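Local atomic coordinates of leukocyte-associated immunoglobulin-like receptor 1 (Mus musculus, PDB entry 4ESK), a protein that acts as an inhibitory collagen receptor on immune cells, restraining natural killer cells, B cells and T cells by recruiting the phosphatases PTPN6 and PTPN11. Residues 20-26 and 68-72; 46-51 and 73-78. All blocks are in the same frame, centred on the assembly; numbering follows the deposited sequence. Where two conformers were deposited one is given.

Both interactions lie in the extracellular immunoglobulin-like domain, and they share the connection between strands 62-67 and 76-84, whose first part (68-72) serves interaction 1 and whose second part, running on into the strand (73-78), serves interaction 2. The two contact centres are about 14 Å apart, and they lie about 15 Å and 10 Å from the centre of the chain. The segments meet where the Asn-71 side chain is hydrogen-bonded to that of Thr-73. Val-99 on strand 88-100 also joins them: Val-70 packs on its side chain, and Thr-75 OG1 is hydrogen-bonded to its backbone N. Ile-67 is hydrogen-bonded through its backbone to Val-26 of interaction 1, and its side chain touches Phe-51 and Ile-74 of interaction 2.

Interaction 1: 20-26 and 68-72; sequences ISQGTFV and GPVNE
Gly-23 and Thr-24 meet Val-70 in a backbone-to-backbone contact at the surface of the immunoglobulin-like domain, where the turn between strands 17-21 and 26-31 runs antiparallel alongside the loop that leaves strand 62-67. Two hydrogen bonds tie the two segments together and grip both polar backbone atoms of Val-70. Gly-23 N donates to Val-70 O at 2.7 Å and nearly straight (169° at the hydrogen), and Val-70 N donates to Thr-24 O at 2.8 Å. The turn is a type II beta turn from Ser-21 to Thr-24; its central peptide presents Gly-23 N-H to the loop, with Gly-23 at the positive phi (86°) of the third position.

The isopropyl group of Val-70 packs beneath the turn, between Ile-20 and Val-26. With CG1 anti to the carbonyl carbon (chi1 -61°), CG2 lies between the backbone N and carbonyl carbon and meets Ile-20 CG2 at 3.7 Å, while CG1 reaches Val-26 CG2 at 3.9 Å; Val-99 of strand 88-100 adds another apolar neighbour. Cut back to an alanine, this position is likely to lose both methyl contacts and open a gap between Ile-20 and Val-26.

Further out, one face of the Phe-25 ring lies over the cis peptide bond joining Gly-68 to Pro-69, with CE2 3.3 Å from Gly-68 C and CZ 3.6 Å from Pro-69 CD. On the far side of Val-70, the extended Gln-22 chain lays its CG 3.6 Å from Val-70 O, beside Asn-71, a predicted N-glycosylation site that bears no sugar in this structure. The polarity is thus carried by main-chain groups and the side chains supply mainly apolar cover, so the union of turn and loop depends on backbone shape more than on charge.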
loop_
_atom_site.group_PDB
_atom_site.type_symbol
_atom_site.label_atom_id
_atom_site.label_comp_id
_atom_site.label_asym_id
_atom_site.label_seq_id
_atom_site.Cartn_x
_atom_site.Cartn_y
_atom_site.Cartn_z
ATOM N N ILE A 20 0.691 -13.863 -4.929
ATOM C CA ILE A 20 -0.666 -13.453 -5.223
ATOM C C ILE A 20 -1.063 -14.220 -6.485
ATOM O O ILE A 20 -0.316 -14.200 -7.441
ATOM C CB ILE A 20 -0.708 -11.929 -5.531
ATOM C CG1 ILE A 20 -0.115 -11.109 -4.367
ATOM C CG2 ILE A 20 -2.121 -11.470 -5.857
ATOM C CD1 ILE A 20 -0.926 -11.170 -3.087
ATOM N N SER A 21 -2.210 -14.888 -6.484
ATOM C CA SER A 21 -2.677 -15.597 -7.681
ATOM C C SER A 21 -3.257 -14.623 -8.713
ATOM O O SER A 21 -4.011 -13.733 -8.366
ATOM C CB SER A 21 -3.758 -16.617 -7.305
ATOM O OG SER A 21 -3.319 -17.454 -6.251
ATOM N N GLN A 22 -2.947 -14.829 -9.988
ATOM C CA GLN A 22 -3.588 -14.073 -11.065
ATOM C C GLN A 22 -5.104 -14.125 -10.885
ATOM O O GLN A 22 -5.663 -15.166 -10.528
ATOM C CB GLN A 22 -3.179 -14.657 -12.430
ATOM C CG GLN A 22 -3.452 -13.759 -13.621
ATOM C CD GLN A 22 -3.207 -14.448 -14.961
ATOM O OE1 GLN A 22 -2.875 -15.641 -15.023
ATOM N NE2 GLN A 22 -3.384 -13.694 -16.047
ATOM N N GLY A 23 -5.774 -12.992 -11.119
ATOM C CA GLY A 23 -7.211 -12.886 -10.959
ATOM C C GLY A 23 -7.658 -12.558 -9.543
ATOM O O GLY A 23 -8.847 -12.407 -9.300
ATOM N N THR A 24 -6.706 -12.468 -8.614
ATOM C CA THR A 24 -6.974 -12.122 -7.207
ATOM C C THR A 24 -7.355 -10.655 -7.094
ATOM O O THR A 24 -6.896 -9.840 -7.877
ATOM C CB THR A 24 -5.699 -12.320 -6.337
ATOM O OG1 THR A 24 -5.313 -13.681 -6.355
ATOM C CG2 THR A 24 -5.882 -11.886 -4.835
ATOM N N PHE A 25 -8.163 -10.327 -6.092
ATOM C CA PHE A 25 -8.374 -8.925 -5.711
ATOM C C PHE A 25 -7.505 -8.591 -4.490
ATOM O O PHE A 25 -7.626 -9.230 -3.431
ATOM C CB PHE A 25 -9.852 -8.648 -5.446
ATOM C CG PHE A 25 -10.691 -8.606 -6.695
ATOM C CD1 PHE A 25 -10.986 -9.768 -7.385
ATOM C CD2 PHE A 25 -11.183 -7.398 -7.184
ATOM C CE1 PHE A 25 -11.740 -9.734 -8.553
ATOM C CE2 PHE A 25 -11.948 -7.363 -8.347
ATOM C CZ PHE A 25 -12.221 -8.535 -9.032
ATOM N N VAL A 26 -6.606 -7.627 -4.666
ATOM C CA VAL A 26 -5.689 -7.182 -3.603
ATOM C C VAL A 26 -6.251 -5.908 -2.967
ATOM O O VAL A 26 -6.917 -5.112 -3.636
ATOM C CB VAL A 26 -4.279 -6.921 -4.163
ATOM C CG1 VAL A 26 -3.411 -6.145 -3.191
ATOM C CG2 VAL A 26 -3.579 -8.231 -4.523
ATOM N N GLY A 68 -7.755 -5.070 -8.340
ATOM C CA GLY A 68 -8.241 -6.387 -8.742
ATOM C C GLY A 68 -9.197 -6.298 -9.915
ATOM O O GLY A 68 -9.888 -5.292 -10.062
ATOM N N PRO A 69 -9.253 -7.357 -10.739
ATOM C CA PRO A 69 -8.436 -8.580 -10.686
ATOM C C PRO A 69 -7.010 -8.360 -11.138
ATOM O O PRO A 69 -6.756 -7.668 -12.133
ATOM C CB PRO A 69 -9.163 -9.521 -11.653
ATOM C CG PRO A 69 -9.799 -8.600 -12.627
ATOM C CD PRO A 69 -10.257 -7.430 -11.804
ATOM N N VAL A 70 -6.063 -8.954 -10.426
ATOM C CA VAL A 70 -4.650 -8.748 -10.747
ATOM C C VAL A 70 -4.162 -9.610 -11.920
ATOM O O VAL A 70 -4.630 -10.732 -12.150
ATOM C CB VAL A 70 -3.707 -8.952 -9.537
ATOM C CG1 VAL A 70 -4.049 -7.947 -8.432
ATOM C CG2 VAL A 70 -3.770 -10.384 -9.027
ATOM N N ASN A 71 -3.212 -9.055 -12.649
ATOM C CA ASN A 71 -2.422 -9.832 -13.590
ATOM C C ASN A 71 -0.935 -9.524 -13.450
ATOM O O ASN A 71 -0.517 -8.911 -12.462
ATOM C CB ASN A 71 -2.950 -9.627 -15.016
ATOM C CG ASN A 71 -2.779 -8.208 -15.498
ATOM O OD1 ASN A 71 -2.021 -7.426 -14.919
ATOM N ND2 ASN A 71 -3.491 -7.858 -16.572
ATOM N N GLU A 72 -0.129 -9.948 -14.428
ATOM C CA GLU A 72 1.323 -9.831 -14.353
ATOM C C GLU A 72 1.816 -8.385 -14.205
ATOM O O GLU A 72 2.889 -8.163 -13.705
ATOM C CB GLU A 72 1.985 -10.513 -15.570
ATOM C CG GLU A 72 1.747 -9.850 -16.929
ATOM C CD GLU A 72 0.390 -10.159 -17.551
ATOM O OE1 GLU A 72 -0.340 -11.046 -17.040
ATOM O OE2 GLU A 72 0.055 -9.507 -18.569
#

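Interaction 2: 46-51 and 73-78; sequences KDGSTF and TITGHY
Lys-46 forms an antiparallel non-hydrogen-bonded pair with Tyr-78, the tyrosine of the tyrosine corner of this immunoglobulin fold, whose OH donates to Ile-74 O, four residues back, at 2.6 Å. Hydrogen bonds extend the pairing past the strand end. Asp-47 N donates to His-77 O in its carbonyl plane, and His-77 N returns an almost straight bond (171°) to Asp-47 OD1, met from above the carboxylate plane. Asp-47 stands in the type I' turn from Lys-46 to Ser-49, and its OD1 accepts the His-77 N-H in place of its own backbone carbonyl, the acceptor if the strand ran on.

Among the apolar and aromatic contacts, the Lys-46 chain, extended as far as CE, runs alongside Tyr-78, its CG over the ring face 4.1 Å from the centroid, a CH-pi contact. Tyr-78 in turn directs its edge at the face of Phe-51, planes at 89°, while Phe-51 CZ meets Ile-74 CD1 at 3.8 Å.

Charge gathers at the lysine tip. The bend at its last torsion (chi4 -59°) brings NZ to both Asp-47 OD2, in a 2.9 Å salt bridge, and Thr-75 O, at 3.0 Å; one water donates to the same two oxygens, 2.6 Å from Asp-47 OD2.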
loop_
_atom_site.group_PDB
_atom_site.type_symbol
_atom_site.label_atom_id
_atom_site.label_comp_id
_atom_site.label_asym_id
_atom_site.label_seq_id
_atom_site.Cartn_x
_atom_site.Cartn_y
_atom_site.Cartn_z
ATOM N N LYS A 46 4.666 2.336 -6.982
ATOM C CA LYS A 46 5.089 1.009 -7.459
ATOM C C LYS A 46 6.344 1.170 -8.281
ATOM O O LYS A 46 6.338 1.933 -9.248
ATOM C CB LYS A 46 3.996 0.374 -8.312
ATOM C CG LYS A 46 4.338 -0.986 -8.950
ATOM C CD LYS A 46 3.173 -1.472 -9.792
ATOM C CE LYS A 46 3.422 -2.837 -10.412
ATOM N NZ LYS A 46 4.621 -2.864 -11.302
ATOM N N ASP A 47 7.410 0.462 -7.905
ATOM C CA ASP A 47 8.675 0.436 -8.657
ATOM C C ASP A 47 9.201 1.853 -8.950
ATOM O O ASP A 47 9.584 2.161 -10.074
ATOM C CB ASP A 47 8.502 -0.358 -9.960
ATOM C CG ASP A 47 8.089 -1.800 -9.720
ATOM O OD1 ASP A 47 8.483 -2.361 -8.681
ATOM O OD2 ASP A 47 7.371 -2.373 -10.580
ATOM N N GLY A 48 9.177 2.710 -7.936
ATOM C CA GLY A 48 9.688 4.074 -8.065
ATOM C C GLY A 48 8.799 5.125 -8.711
ATOM O O GLY A 48 9.245 6.262 -8.848
ATOM N N SER A 49 7.567 4.791 -9.116
ATOM C CA SER A 49 6.664 5.807 -9.661
ATOM C C SER A 49 5.256 5.711 -9.094
ATOM O O SER A 49 4.855 4.683 -8.528
ATOM C CB SER A 49 6.637 5.781 -11.197
ATOM O OG SER A 49 5.895 4.689 -11.693
ATOM N N THR A 50 4.511 6.812 -9.214
ATOM C CA THR A 50 3.151 6.861 -8.722
ATOM C C THR A 50 2.273 5.863 -9.466
ATOM O O THR A 50 2.198 5.870 -10.712
ATOM C CB THR A 50 2.558 8.268 -8.849
ATOM O OG1 THR A 50 3.401 9.204 -8.166
ATOM C CG2 THR A 50 1.161 8.308 -8.279
ATOM N N PHE A 51 1.641 4.978 -8.712
ATOM C CA PHE A 51 0.742 3.962 -9.256
ATOM C C PHE A 51 -0.713 4.407 -9.139
ATOM O O PHE A 51 -1.478 4.360 -10.104
ATOM C CB PHE A 51 0.998 2.617 -8.555
ATOM C CG PHE A 51 0.161 1.477 -9.064
ATOM C CD1 PHE A 51 0.421 0.907 -10.304
ATOM C CD2 PHE A 51 -0.870 0.956 -8.298
ATOM C CE1 PHE A 51 -0.344 -0.166 -10.765
ATOM C CE2 PHE A 51 -1.642 -0.103 -8.755
ATOM C CZ PHE A 51 -1.381 -0.668 -9.995
ATOM N N THR A 73 1.015 -7.416 -14.651
ATOM C CA THR A 73 1.378 -5.997 -14.529
ATOM C C THR A 73 1.419 -5.539 -13.052
ATOM O O THR A 73 1.962 -4.476 -12.744
ATOM C CB THR A 73 0.429 -5.081 -15.337
ATOM O OG1 THR A 73 -0.869 -4.990 -14.717
ATOM C CG2 THR A 73 0.264 -5.625 -16.779
ATOM N N ILE A 74 0.854 -6.346 -12.158
ATOM C CA ILE A 74 0.790 -5.987 -10.735
ATOM C C ILE A 74 2.036 -6.425 -9.944
ATOM O O ILE A 74 2.330 -5.898 -8.851
ATOM C CB ILE A 74 -0.522 -6.517 -10.134
ATOM C CG1 ILE A 74 -1.723 -5.895 -10.858
ATOM C CG2 ILE A 74 -0.633 -6.196 -8.630
ATOM C CD1 ILE A 74 -1.697 -4.370 -10.971
ATOM N N THR A 75 2.812 -7.353 -10.490
ATOM C CA THR A 75 4.104 -7.704 -9.901
ATOM C C THR A 75 5.020 -6.491 -9.720
ATOM O O THR A 75 5.219 -5.706 -10.661
ATOM C CB THR A 75 4.802 -8.810 -10.715
ATOM O OG1 THR A 75 3.985 -9.985 -10.678
ATOM C CG2 THR A 75 6.194 -9.130 -10.187
ATOM N N GLY A 76 5.558 -6.322 -8.506
ATOM C CA GLY A 76 6.425 -5.188 -8.202
ATOM C C GLY A 76 6.556 -4.848 -6.723
ATOM O O GLY A 76 6.047 -5.582 -5.872
ATOM N N HIS A 77 7.243 -3.730 -6.449
ATOM C CA HIS A 77 7.521 -3.244 -5.090
ATOM C C HIS A 77 6.669 -2.048 -4.790
ATOM O O HIS A 77 6.615 -1.104 -5.600
ATOM C CB HIS A 77 8.988 -2.855 -4.951
ATOM C CG HIS A 77 9.931 -4.037 -4.977
ATOM N ND1 HIS A 77 10.332 -4.614 -6.130
ATOM C CD2 HIS A 77 10.538 -4.751 -3.951
ATOM C CE1 HIS A 77 11.156 -5.651 -5.858
ATOM N NE2 HIS A 77 11.284 -5.741 -4.527
ATOM N N TYR A 78 6.023 -2.056 -3.625
ATOM C CA TYR A 78 5.025 -1.063 -3.288
ATOM C C TYR A 78 5.337 -0.388 -1.972
ATOM O O TYR A 78 5.804 -1.035 -1.038
ATOM C CB TYR A 78 3.658 -1.709 -3.150
ATOM C CG TYR A 78 3.065 -2.208 -4.457
ATOM C CD1 TYR A 78 2.148 -1.442 -5.163
ATOM C CD2 TYR A 78 3.438 -3.443 -4.971
ATOM C CE1 TYR A 78 1.596 -1.892 -6.356
ATOM C CE2 TYR A 78 2.896 -3.906 -6.166
ATOM C CZ TYR A 78 1.979 -3.134 -6.838
ATOM O OH TYR A 78 1.434 -3.612 -8.005
HETATM O O HOH W 1 8.102 -4.804 -11.337
#